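PDB 6GMF: putative cytochrome P450 hydroxylase from Chondromyces apiculatus DSM 436, which works as a heme-containing cytochrome P450 monooxygenase that oxidises terpenes, probably inserting one atom of molecular oxygen. Local coordinates for residues P267-V270 with E271-R275; E296-P299 with A300-V304; R111-A114 with H115-D119. All blocks are in the same frame, centred on the assembly; numbering follows the deposited sequence.

Contact 1: P267-V270 with E271-R275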
ATOM      1  N   PRO A 267      -2.336  17.140   4.441  1.00 23.03           N
ATOM      2  CA  PRO A 267      -1.102  16.475   4.017  1.00 22.46           C
ATOM      3  C   PRO A 267      -0.298  15.976   5.232  1.00 23.03           C
ATOM      4  O   PRO A 267       0.284  14.866   5.185  1.00 22.67           O
ATOM      5  CB  PRO A 267      -0.343  17.470   3.150  1.00 24.98           C
ATOM      6  CG  PRO A 267      -1.471  18.402   2.671  1.00 24.99           C
ATOM      7  CD  PRO A 267      -2.510  18.445   3.769  1.00 23.36           C
ATOM      8  N   ALA A 268      -0.329  16.747   6.319  1.00 23.45           N
ATOM      9  CA  ALA A 268       0.390  16.366   7.513  1.00 22.73           C
ATOM     10  C   ALA A 268      -0.302  15.200   8.221  1.00 20.81           C
ATOM     11  O   ALA A 268       0.374  14.372   8.842  1.00 22.91           O
ATOM     12  CB  ALA A 268       0.529  17.540   8.447  1.00 24.11           C
ATOM     13  N   VAL A 269      -1.630  15.182   8.192  1.00 20.65           N
ATOM     14  CA  VAL A 269      -2.400  14.112   8.732  1.00 19.81           C
ATOM     15  C   VAL A 269      -1.950  12.836   8.005  1.00 20.60           C
ATOM     16  O   VAL A 269      -1.639  11.824   8.654  1.00 21.43           O
ATOM     17  CB  VAL A 269      -3.918  14.350   8.607  1.00 22.42           C
ATOM     18  CG1 VAL A 269      -4.713  13.142   9.069  1.00 24.22           C
ATOM     19  CG2 VAL A 269      -4.375  15.593   9.394  1.00 23.89           C
ATOM     20  N   VAL A 270      -1.894  12.911   6.676  1.00 21.40           N
ATOM     21  CA  VAL A 270      -1.582  11.744   5.879  1.00 19.96           C
ATOM     22  C   VAL A 270      -0.182  11.224   6.246  1.00 20.98           C
ATOM     23  O   VAL A 270       0.030   9.998   6.354  1.00 18.56           O
ATOM     24  CB  VAL A 270      -1.744  12.031   4.382  1.00 20.29           C
ATOM     25  CG1 VAL A 270      -1.158  10.920   3.531  1.00 22.53           C
ATOM     26  CG2 VAL A 270      -3.200  12.255   4.019  1.00 22.23           C
ATOM     27  N   GLU A 271       0.807  12.111   6.358  1.00 19.92           N
ATOM     28  CA  GLU A 271       2.165  11.677   6.710  1.00 20.18           C
ATOM     29  C   GLU A 271       2.176  11.057   8.109  1.00 19.39           C
ATOM     30  O   GLU A 271       2.839  10.058   8.308  1.00 19.41           O
ATOM     31  CB  GLU A 271       3.191  12.805   6.631  1.00 19.71           C
ATOM     32  CG  GLU A 271       3.411  13.323   5.235  1.00 18.76           C
ATOM     33  CD  GLU A 271       3.765  12.235   4.239  1.00 20.05           C
ATOM     34  OE1 GLU A 271       4.840  11.640   4.374  1.00 20.93           O
ATOM     35  OE2 GLU A 271       2.952  12.020   3.325  1.00 20.20           O
ATOM     36  N   GLU A 272       1.429  11.615   9.067  1.00 19.09           N
ATOM     37  CA  GLU A 272       1.477  11.061  10.417  1.00 21.35           C
ATOM     38  C   GLU A 272       0.732   9.722  10.466  1.00 19.92           C
ATOM     39  O   GLU A 272       1.151   8.879  11.258  1.00 22.89           O
ATOM     40  CB  GLU A 272       1.050  12.063  11.487  1.00 22.67           C
ATOM     41  CG  GLU A 272       0.944  11.521  12.903  1.00 22.10           C
ATOM     42  CD  GLU A 272       2.239  11.064  13.554  1.00 24.19           C
ATOM     43  OE1 GLU A 272       3.274  10.944  12.808  1.00 25.62           O
ATOM     44  OE2 GLU A 272       2.253  10.936  14.818  1.00 20.91           O
ATOM     45  N   VAL A 273      -0.307   9.497   9.632  1.00 17.70           N
ATOM     46  CA  VAL A 273      -0.934   8.162   9.578  1.00 17.23           C
ATOM     47  C   VAL A 273       0.034   7.168   8.930  1.00 16.13           C
ATOM     48  O   VAL A 273       0.158   6.033   9.405  1.00 15.66           O
ATOM     49  CB  VAL A 273      -2.269   8.230   8.809  1.00 17.96           C
ATOM     50  CG1 VAL A 273      -2.875   6.858   8.595  1.00 19.36           C
ATOM     51  CG2 VAL A 273      -3.242   9.141   9.542  1.00 17.44           C
ATOM     52  N   LEU A 274       0.725   7.583   7.877  1.00 16.64           N
ATOM     53  CA  LEU A 274       1.716   6.743   7.230  1.00 16.66           C
ATOM     54  C   LEU A 274       2.736   6.236   8.246  1.00 17.23           C
ATOM     55  O   LEU A 274       3.083   5.055   8.244  1.00 18.13           O
ATOM     56  CB  LEU A 274       2.392   7.461   6.076  1.00 16.54           C
ATOM     57  CG  LEU A 274       1.542   7.515   4.810  1.00 17.27           C
ATOM     58  CD1 LEU A 274       2.058   8.561   3.874  1.00 17.58           C
ATOM     59  CD2 LEU A 274       1.452   6.179   4.097  1.00 18.16           C
ATOM     60  N   ARG A 275       3.152   7.103   9.167  1.00 16.41           N
ATOM     61  CA  ARG A 275       4.132   6.722  10.169  1.00 16.30           C
ATOM     62  C   ARG A 275       3.482   5.888  11.260  1.00 16.66           C
ATOM     63  O   ARG A 275       4.038   4.846  11.675  1.00 18.44           O
ATOM     64  CB  ARG A 275       4.806   7.950  10.782  1.00 19.54           C
ATOM     65  CG  ARG A 275       5.866   7.572  11.811  1.00 18.18           C
ATOM     66  CD  ARG A 275       6.083   8.624  12.867  1.00 19.95           C
ATOM     67  NE  ARG A 275       4.933   8.776  13.724  1.00 17.38           N
ATOM     68  CZ  ARG A 275       4.777   8.211  14.889  1.00 18.83           C
ATOM     69  NH1 ARG A 275       5.643   7.263  15.242  1.00 18.37           N
ATOM     70  NH2 ARG A 275       3.763   8.566  15.685  1.00 19.38           N
TER
HETATM   71  O   HOH W   1       0.965  13.841   2.793  1.00 24.01           O
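Glu271 begins a helical turn by donating its N to Pro267 O at 3.0 Å. Its CG stands beside the backbone N (chi1 -66°), 3.5 Å from Pro267 O, and the bend at chi2 (-54°) turns the carboxylate back toward a water that donates to both Pro267 O and Glu271 OE2 at 2.7 Å each. The carboxylate also bonds Arg350 through OE2 and His333 through OE1. Glu272 N bonds Ala268 O, while the side chain leads away from the first turn to Arg275. These two are the Glu and Arg of the ExxR motif of the P450 K helix: Arg275 grips side-on, NE to Glu272 OE1 and NH2 to Glu272 OE2, both 2.9 Å, with each oxygen met from above the carboxylate plane. Arg328 salt-bridges Glu272 OE2, which also accepts from Asp325 N, completing a Glu-Arg-Arg triad. Val273 follows, its N on Val269 O and its CG2 beside Val269 CG1 at 4.3 Å; both valines face helix 220-251. Leu274 N bonds Val270 O, and its CD1 runs alongside Val270 CG1 at 4.0 Å, the two side chains pointing the same way; Leu274 lies about 4 Å from the heme. Arg275 NH1 reaches the carbonyls of Asn312 and Pro321.

Contact 2: E296-P299 with A300-V304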
ATOM      1  N   GLU A 296      23.701  -9.735  15.092  1.00 46.35           N
ATOM      2  CA  GLU A 296      22.948 -10.945  14.909  1.00 43.26           C
ATOM      3  C   GLU A 296      23.240 -11.380  13.476  1.00 43.61           C
ATOM      4  O   GLU A 296      23.159 -10.562  12.534  1.00 42.38           O
ATOM      5  CB  GLU A 296      21.446 -10.729  15.119  1.00 45.88           C
ATOM      6  CG  GLU A 296      21.083 -10.037  16.425  1.00 47.43           C
ATOM      7  CD  GLU A 296      21.233 -10.927  17.639  1.00 52.41           C
ATOM      8  OE1 GLU A 296      21.439 -12.149  17.461  1.00 55.43           O
ATOM      9  OE2 GLU A 296      21.145 -10.393  18.753  1.00 57.88           O
ATOM     10  N   ARG A 297      23.616 -12.649  13.332  1.00 40.87           N
ATOM     11  CA  ARG A 297      23.929 -13.201  12.047  1.00 41.94           C
ATOM     12  C   ARG A 297      22.622 -13.783  11.481  1.00 39.39           C
ATOM     13  O   ARG A 297      21.812 -14.370  12.198  1.00 38.05           O
ATOM     14  CB  ARG A 297      25.112 -14.166  12.191  1.00 47.64           C
ATOM     15  CG  ARG A 297      25.245 -15.180  11.066  1.00 52.72           C
ATOM     16  CD  ARG A 297      24.396 -16.395  11.362  1.00 55.88           C
ATOM     17  NE  ARG A 297      24.906 -17.556  10.661  1.00 60.28           N
ATOM     18  CZ  ARG A 297      24.526 -18.797  10.905  1.00 57.23           C
ATOM     19  NH1 ARG A 297      24.887 -19.756  10.073  1.00 59.13           N
ATOM     20  NH2 ARG A 297      23.777 -19.069  11.960  1.00 55.71           N
ATOM     21  N   ILE A 298      22.396 -13.544  10.187  1.00 35.85           N
ATOM     22  CA  ILE A 298      21.241 -14.097   9.487  1.00 31.64           C
ATOM     23  C   ILE A 298      21.821 -15.004   8.411  1.00 24.78           C
ATOM     24  O   ILE A 298      22.632 -14.572   7.595  1.00 25.38           O
ATOM     25  CB  ILE A 298      20.331 -13.004   8.884  1.00 27.73           C
ATOM     26  CG1 ILE A 298      19.771 -12.051   9.947  1.00 27.30           C
ATOM     27  CG2 ILE A 298      19.201 -13.630   8.086  1.00 27.93           C
ATOM     28  CD1 ILE A 298      19.013 -10.882   9.351  1.00 27.49           C
ATOM     29  N   PRO A 299      21.480 -16.303   8.425  1.00 30.09           N
ATOM     30  CA  PRO A 299      22.052 -17.221   7.449  1.00 32.03           C
ATOM     31  C   PRO A 299      21.611 -16.868   6.022  1.00 30.56           C
ATOM     32  O   PRO A 299      20.543 -16.268   5.803  1.00 27.76           O
ATOM     33  CB  PRO A 299      21.489 -18.598   7.807  1.00 30.92           C
ATOM     34  CG  PRO A 299      20.753 -18.432   9.114  1.00 33.37           C
ATOM     35  CD  PRO A 299      20.470 -16.949   9.269  1.00 31.91           C
ATOM     36  N   ALA A 300      22.458 -17.245   5.072  1.00 29.22           N
ATOM     37  CA  ALA A 300      22.146 -17.262   3.653  1.00 27.89           C
ATOM     38  C   ALA A 300      20.779 -17.919   3.431  1.00 26.49           C
ATOM     39  O   ALA A 300      20.420 -18.831   4.135  1.00 25.88           O
ATOM     40  CB  ALA A 300      23.216 -18.037   2.910  1.00 29.08           C
ATOM     41  N   ARG A 301      20.023 -17.367   2.476  1.00 23.42           N
ATOM     42  CA  ARG A 301      18.775 -17.849   1.992  1.00 25.33           C
ATOM     43  C   ARG A 301      17.638 -17.714   2.994  1.00 25.60           C
ATOM     44  O   ARG A 301      16.569 -18.269   2.746  1.00 29.56           O
ATOM     45  CB  ARG A 301      18.933 -19.292   1.514  1.00 27.72           C
ATOM     46  CG  ARG A 301      19.910 -19.386   0.352  1.00 29.30           C
ATOM     47  CD  ARG A 301      19.288 -18.860  -0.930  1.00 31.62           C
ATOM     48  NE  ARG A 301      20.277 -18.502  -1.923  1.00 34.31           N
ATOM     49  CZ  ARG A 301      20.021 -18.369  -3.207  1.00 31.87           C
ATOM     50  NH1 ARG A 301      18.766 -18.390  -3.623  1.00 34.45           N
ATOM     51  NH2 ARG A 301      21.020 -18.228  -4.056  1.00 37.50           N
ATOM     52  N   SER A 302      17.788 -16.882   4.026  1.00 23.36           N
ATOM     53  CA  SER A 302      16.690 -16.626   4.942  1.00 24.20           C
ATOM     54  C   SER A 302      15.728 -15.614   4.319  1.00 21.12           C
ATOM     55  O   SER A 302      16.186 -14.693   3.648  1.00 21.60           O
ATOM     56  CB  SER A 302      17.190 -16.086   6.235  1.00 26.95           C
ATOM     57  OG  SER A 302      18.024 -17.030   6.876  1.00 28.74           O
ATOM     58  N   VAL A 303      14.430 -15.814   4.540  1.00 20.69           N
ATOM     59  CA  VAL A 303      13.462 -14.731   4.275  1.00 21.98           C
ATOM     60  C   VAL A 303      13.499 -13.744   5.443  1.00 18.68           C
ATOM     61  O   VAL A 303      13.458 -14.148   6.613  1.00 19.98           O
ATOM     62  CB  VAL A 303      12.058 -15.296   4.055  1.00 21.96           C
ATOM     63  CG1 VAL A 303      11.025 -14.174   3.928  1.00 22.91           C
ATOM     64  CG2 VAL A 303      12.061 -16.201   2.830  1.00 25.77           C
ATOM     65  N   VAL A 304      13.543 -12.447   5.109  1.00 19.83           N
ATOM     66  CA  VAL A 304      13.739 -11.410   6.062  1.00 20.77           C
ATOM     67  C   VAL A 304      12.623 -10.394   5.854  1.00 18.14           C
ATOM     68  O   VAL A 304      12.374 -10.048   4.724  1.00 19.13           O
ATOM     69  CB  VAL A 304      15.099 -10.724   5.867  1.00 20.48           C
ATOM     70  CG1 VAL A 304      15.246  -9.521   6.775  1.00 24.48           C
ATOM     71  CG2 VAL A 304      16.242 -11.716   6.071  1.00 21.24           C
TER
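A type II beta turn from Pro299 to Ser302 joins strand 296-298, half of a two-stranded antiparallel hairpin, to strand 303-306 of the larger mixed sheet of the P450 fold. Arg301, third in the turn, has the positive phi (70°) this turn type requires. The carbonyl of Pro299 is held twice by Ser302: OG donates to Pro299 O at 2.8 Å from above the carbonyl plane, and the Ser302 N bond to Pro299 O is weak at 3.3 Å. With chi1 at -63° the hydroxyl sits beside its own backbone N, which lets both groups converge on one oxygen. Thr287 OG1, on strand 285-287, bonds both Pro299 O and Ser302 N and so ties the turn to the sheet. The Ser302 hydroxyl also rests against the proline ring, OG to Pro299 CD 3.4 Å. Replacing Ser302 with an alanine would probably leave Pro299 O without its short bond from the hydroxyl, and CD without the oxygen that lies against it. Beneath the turn, Ile298 fills the corner with one methyl: CG2 meets Ser302 CB at 3.7 Å and Val304 CG2 at 4.1 Å.

Contact 3: R111-A114 with H115-D119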
ATOM      1  N   ARG A 111     -10.979  14.388  -7.181  1.00 20.35           N
ATOM      2  CA  ARG A 111     -11.869  15.194  -6.354  1.00 21.87           C
ATOM      3  C   ARG A 111     -13.326  14.861  -6.718  1.00 21.98           C
ATOM      4  O   ARG A 111     -14.169  14.720  -5.870  1.00 22.69           O
ATOM      5  CB  ARG A 111     -11.496  16.676  -6.538  1.00 23.04           C
ATOM      6  CG  ARG A 111     -12.098  17.623  -5.518  1.00 25.57           C
ATOM      7  CD  ARG A 111     -11.408  18.978  -5.503  1.00 27.12           C
ATOM      8  NE  ARG A 111      -9.985  18.893  -5.188  1.00 27.91           N
ATOM      9  CZ  ARG A 111      -9.475  18.746  -3.963  1.00 26.05           C
ATOM     10  NH1 ARG A 111     -10.271  18.666  -2.912  1.00 28.22           N
ATOM     11  NH2 ARG A 111      -8.168  18.671  -3.797  1.00 24.40           N
ATOM     12  N   ASP A 112     -13.580  14.689  -8.002  1.00 22.91           N
ATOM     13  CA  ASP A 112     -14.949  14.374  -8.457  1.00 25.97           C
ATOM     14  C   ASP A 112     -15.353  13.008  -7.912  1.00 24.75           C
ATOM     15  O   ASP A 112     -16.457  12.851  -7.527  1.00 23.94           O
ATOM     16  CB  ASP A 112     -15.052  14.443  -9.980  1.00 27.85           C
ATOM     17  CG  ASP A 112     -15.227  15.850 -10.515  1.00 29.35           C
ATOM     18  OD1 ASP A 112     -15.480  16.740  -9.731  1.00 30.45           O
ATOM     19  OD2 ASP A 112     -15.099  16.012 -11.709  1.00 28.97           O
ATOM     20  N   ILE A 113     -14.442  12.058  -7.950  1.00 23.84           N
ATOM     21  CA  ILE A 113     -14.745  10.702  -7.435  1.00 23.00           C
ATOM     22  C   ILE A 113     -15.011  10.821  -5.937  1.00 23.12           C
ATOM     23  O   ILE A 113     -15.938  10.251  -5.476  1.00 21.74           O
ATOM     24  CB  ILE A 113     -13.578   9.763  -7.759  1.00 23.55           C
ATOM     25  CG1 ILE A 113     -13.483   9.535  -9.260  1.00 23.49           C
ATOM     26  CG2 ILE A 113     -13.711   8.451  -7.022  1.00 23.50           C
ATOM     27  CD1 ILE A 113     -12.245   8.815  -9.685  1.00 26.36           C
ATOM     28  N   ALA A 114     -14.196  11.591  -5.236  1.00 21.61           N
ATOM     29  CA  ALA A 114     -14.392  11.750  -3.787  1.00 21.44           C
ATOM     30  C   ALA A 114     -15.785  12.321  -3.512  1.00 21.38           C
ATOM     31  O   ALA A 114     -16.456  11.835  -2.654  1.00 22.14           O
ATOM     32  CB  ALA A 114     -13.296  12.602  -3.207  1.00 22.22           C
ATOM     33  N   HIS A 115     -16.168  13.342  -4.256  1.00 22.56           N
ATOM     34  CA  HIS A 115     -17.484  13.979  -4.034  1.00 23.36           C
ATOM     35  C   HIS A 115     -18.611  12.992  -4.341  1.00 23.16           C
ATOM     36  O   HIS A 115     -19.558  12.986  -3.621  1.00 23.63           O
ATOM     37  CB  HIS A 115     -17.545  15.312  -4.784  1.00 24.14           C
ATOM     38  CG  HIS A 115     -16.859  16.418  -4.067  1.00 24.85           C
ATOM     39  ND1 HIS A 115     -17.372  16.985  -2.929  1.00 28.32           N
ATOM     40  CD2 HIS A 115     -15.702  17.054  -4.301  1.00 24.89           C
ATOM     41  CE1 HIS A 115     -16.557  17.916  -2.512  1.00 26.46           C
ATOM     42  NE2 HIS A 115     -15.542  17.967  -3.324  1.00 27.73           N
ATOM     43  N   GLU A 116     -18.472  12.187  -5.380  1.00 24.11           N
ATOM     44  CA  GLU A 116     -19.521  11.202  -5.729  1.00 25.50           C
ATOM     45  C   GLU A 116     -19.643  10.166  -4.616  1.00 25.19           C
ATOM     46  O   GLU A 116     -20.740   9.773  -4.295  1.00 24.78           O
ATOM     47  CB  GLU A 116     -19.114  10.407  -6.953  1.00 29.50           C
ATOM     48  CG  GLU A 116     -19.134  11.202  -8.210  1.00 38.06           C
ATOM     49  CD  GLU A 116     -18.772  10.370  -9.424  1.00 42.42           C
ATOM     50  OE1 GLU A 116     -18.840   9.151  -9.299  1.00 44.87           O
ATOM     51  OE2 GLU A 116     -18.383  10.973 -10.472  1.00 59.04           O
ATOM     52  N   LEU A 117     -18.513   9.721  -4.089  1.00 22.77           N
ATOM     53  CA  LEU A 117     -18.564   8.725  -2.998  1.00 22.05           C
ATOM     54  C   LEU A 117     -19.262   9.346  -1.791  1.00 24.07           C
ATOM     55  O   LEU A 117     -20.058   8.678  -1.189  1.00 25.91           O
ATOM     56  CB  LEU A 117     -17.149   8.249  -2.667  1.00 21.46           C
ATOM     57  CG  LEU A 117     -16.503   7.424  -3.770  1.00 21.19           C
ATOM     58  CD1 LEU A 117     -15.059   7.149  -3.450  1.00 22.13           C
ATOM     59  CD2 LEU A 117     -17.248   6.116  -3.971  1.00 22.90           C
ATOM     60  N   VAL A 118     -18.974  10.600  -1.484  1.00 22.27           N
ATOM     61  CA  VAL A 118     -19.644  11.236  -0.318  1.00 24.32           C
ATOM     62  C   VAL A 118     -21.110  11.496  -0.662  1.00 24.93           C
ATOM     63  O   VAL A 118     -21.917  11.362   0.203  1.00 26.19           O
ATOM     64  CB  VAL A 118     -18.894  12.471   0.202  1.00 26.45           C
ATOM     65  CG1 VAL A 118     -19.662  13.148   1.316  1.00 26.11           C
ATOM     66  CG2 VAL A 118     -17.529  12.047   0.706  1.00 24.89           C
ATOM     67  N   ASP A 119     -21.443  11.723  -1.932  1.00 23.97           N
ATOM     68  CA  ASP A 119     -22.868  11.872  -2.327  1.00 27.92           C
ATOM     69  C   ASP A 119     -23.657  10.610  -1.957  1.00 25.22           C
ATOM     70  O   ASP A 119     -24.777  10.753  -1.626  1.00 23.97           O
ATOM     71  CB  ASP A 119     -22.998  12.167  -3.821  1.00 27.65           C
ATOM     72  CG  ASP A 119     -22.623  13.586  -4.191  1.00 26.94           C
ATOM     73  OD1 ASP A 119     -22.409  14.372  -3.293  1.00 27.59           O
ATOM     74  OD2 ASP A 119     -22.479  13.846  -5.378  1.00 30.63           O
TER
HETATM   75  O   HOH W   2     -13.086  19.367  -2.524  1.00 33.41           O
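Arg111 and His115, one turn apart on helix 107-119, meet both along the backbone and through their side chains. The backbone bonds follow the regular i to i+4 pattern of an alpha helix: His115 N to Arg111 O at 2.9 Å, then Glu116 N to Asp112 O, Leu117 N to Ile113 O and Val118 N to Ala114 O. Beside one of these bonds, the Glu116 CG methylene lies close to the carbonyl oxygen, 3.2 Å from Asp112 O.

Among the polar side chains, Arg111 and His115 lie side by side and point the same way. The aliphatic part of the arginine meets the imidazole at its edge, Arg111 CG to His115 CD2 3.8 Å. Further out, the arginine bends at chi3 (-60°), bringing NH1 to a water that lies in the guanidinium plane and accepts from it at 2.9 Å. The same water sits in the plane of the imidazole, 2.9 Å from His115 NE2, and so bridges two flat groups whose planes are 54° apart. Arg111 NH2 has carboxylate partners of its own, Glu358 and Glu107.

Apolar contact falls on another side of the helix, where Ile113 CG2 lies alongside Leu117 CD1 at 4.0 Å.

The helix is wedged between two others, consistent with its being helix D of the P450 helical bundle. Ile113, Ala114 and Leu117 touch helix 136-145, while Arg111, Ala114, His115 and Val118 touch helix 346-363, whose Arg363 salt-bridges Asp119 and bonds the carbonyl of His115.

Overall arrangement
Along the chain the order is contact 3, contact 1, contact 2, all within the cytochrome P450 fold. Contacts 1 and 3 belong to the helical part: their centres are about 21 Å apart and their nearest atoms about 9 Å, and both pack on helix 346-363, through Val270 in contact 1 and several side chains in contact 3. Contact 2 lies in the beta-rich region, its centre about 32 Å from that of contact 1 and about 47 Å from that of contact 3, with which it lies on opposite sides of the chain's centre. Contact 1 thus borders the heme pocket, contact 2 adjoins heme-binding Arg285 from the sheet region through Val304, and contact 3 belongs to the outer helical packing.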